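Long-range contact in SusD homolog (Bacteroides thetaiotaomicron, PDB 4MRU), which probably binds mucin O-glycans at the cell surface as a SusD-like outer membrane lipoprotein of this gut bacterium: residues 51-56 and 68-73. Numbering follows the deposited sequence.
Sequences GGSYAG and KYSTYN. With EDO (1,2-ethanediol), chain G.
One hydrogen bond joins the two segments: the hydroxyl of Y54 donates to the carbonyl oxygen of Y69, with OH to O at 2.7 Å. The donor comes in from above the carbonyl plane, with the C=O...OH angle at 113°. Y72 N, closing the type I turn from Y69 to Y72, reaches the same oxygen from the opposite face, so two donors grip this buried acceptor. With CG anti to its own carbonyl carbon (chi1 -57°), the Y54 ring runs out from the helix, and Y69 O lies at its edge, near the ring plane.

Apolar contacts flank the bond. Y54 CZ lies 4.1 Å from Y69 CB, while Y54 CE1 meets the edge of the Y72 ring at CE1, 4.0 Å away. Beside them the two serines pack without bonding each other: S53 OG comes within 3.4 Å of S70 CB, but the hydroxyls turn elsewhere, S53 OG to M49 O and S70 OG to E60. A phenylalanine in place of Y54 lacks the hydroxyl, and Y69 O, left with Y72 N as its donor from the two segments, would probably hold the turn to the helix less firmly.

The contact thus ties the C-terminal turn of helix 40-54, ended by a Schellman motif at G56, to the loop between strand 58-60 and helix 81-100. W431, from helix 427-437, meets the Y54 ring with planes about 55° apart.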
# COMPACT_ATOMS: atom_id res chain seq x y z
N GLY A 51 1.69 -5.11 -5.95
CA GLY A 51 1.78 -4.89 -4.52
C GLY A 51 2.13 -6.17 -3.79
O GLY A 51 2.97 -6.19 -2.89
N GLY A 52 1.48 -7.26 -4.18
CA GLY A 52 1.67 -8.54 -3.51
C GLY A 52 3.09 -9.04 -3.56
O GLY A 52 3.65 -9.44 -2.52
N SER A 53 3.69 -9.04 -4.73
CA SER A 53 5.05 -9.53 -4.87
C SER A 53 6.06 -8.58 -4.20
O SER A 53 7.01 -9.03 -3.56
CB SER A 53 5.44 -9.72 -6.36
OG SER A 53 4.60 -10.67 -6.98
N TYR A 54 5.89 -7.29 -4.35
CA TYR A 54 6.94 -6.38 -3.92
C TYR A 54 6.84 -6.06 -2.41
O TYR A 54 7.76 -5.48 -1.85
CB TYR A 54 6.90 -5.13 -4.78
CG TYR A 54 7.05 -5.42 -6.28
CD1 TYR A 54 7.73 -6.56 -6.73
CD2 TYR A 54 6.59 -4.53 -7.24
CE1 TYR A 54 7.88 -6.83 -8.08
CE2 TYR A 54 6.76 -4.78 -8.60
CZ TYR A 54 7.40 -5.92 -9.02
OH TYR A 54 7.57 -6.20 -10.34
N ALA A 55 5.72 -6.39 -1.77
CA ALA A 55 5.57 -6.23 -0.33
C ALA A 55 5.91 -7.53 0.41
O ALA A 55 5.82 -7.59 1.63
CB ALA A 55 4.15 -5.78 0.01
N GLY A 56 6.25 -8.59 -0.31
CA GLY A 56 6.48 -9.88 0.36
C GLY A 56 5.23 -10.53 0.88
O GLY A 56 5.29 -11.37 1.81
N LYS A 68 6.79 -12.26 -15.25
CA LYS A 68 6.05 -11.97 -14.06
C LYS A 68 6.55 -10.74 -13.33
O LYS A 68 7.75 -10.40 -13.33
CB LYS A 68 6.16 -13.15 -13.10
CG LYS A 68 5.58 -14.45 -13.59
CD LYS A 68 5.43 -15.46 -12.44
CE LYS A 68 6.79 -15.95 -11.95
NZ LYS A 68 6.66 -17.02 -10.92
N TYR A 69 5.63 -10.09 -12.63
CA TYR A 69 6.00 -9.01 -11.75
C TYR A 69 7.02 -9.52 -10.73
O TYR A 69 8.05 -8.85 -10.49
CB TYR A 69 4.79 -8.40 -11.03
CG TYR A 69 3.95 -7.42 -11.85
CD1 TYR A 69 3.01 -7.85 -12.77
CD2 TYR A 69 4.12 -6.06 -11.69
CE1 TYR A 69 2.24 -6.94 -13.50
CE2 TYR A 69 3.38 -5.14 -12.43
CZ TYR A 69 2.45 -5.58 -13.32
OH TYR A 69 1.71 -4.64 -13.99
N SER A 70 6.79 -10.72 -10.16
CA SER A 70 7.66 -11.21 -9.04
C SER A 70 9.12 -11.46 -9.45
O SER A 70 10.03 -11.39 -8.60
CB SER A 70 7.09 -12.45 -8.41
OG SER A 70 7.02 -13.48 -9.36
N THR A 71 9.34 -11.71 -10.73
CA THR A 71 10.71 -11.92 -11.27
C THR A 71 11.25 -10.69 -12.02
O THR A 71 12.30 -10.75 -12.69
CB THR A 71 10.79 -13.19 -12.15
OG1 THR A 71 9.80 -13.16 -13.18
CG2 THR A 71 10.63 -14.41 -11.25
N TYR A 72 10.54 -9.58 -11.88
CA TYR A 72 10.93 -8.24 -12.35
C TYR A 72 10.84 -8.09 -13.87
O TYR A 72 11.41 -7.15 -14.42
CB TYR A 72 12.35 -7.85 -11.85
CG TYR A 72 12.57 -7.90 -10.35
CD1 TYR A 72 11.54 -7.84 -9.44
CD2 TYR A 72 13.86 -8.00 -9.83
CE1 TYR A 72 11.79 -7.81 -8.08
CE2 TYR A 72 14.11 -8.04 -8.47
CZ TYR A 72 13.06 -7.96 -7.58
OH TYR A 72 13.31 -7.96 -6.23
N ASN A 73 10.10 -8.98 -14.53
CA ASN A 73 9.97 -8.93 -15.98
C ASN A 73 8.52 -9.11 -16.38
O ASN A 73 8.21 -9.92 -17.24
CB ASN A 73 10.90 -9.94 -16.67
CG ASN A 73 10.47 -11.37 -16.47
OD1 ASN A 73 9.90 -11.73 -15.44
ND2 ASN A 73 10.74 -12.19 -17.47
C1 EDO G . 12.48 -8.22 -2.51
O1 EDO G . 11.38 -7.41 -2.12
C2 EDO G . 12.09 -9.10 -3.69
O2 EDO G . 11.45 -8.32 -4.73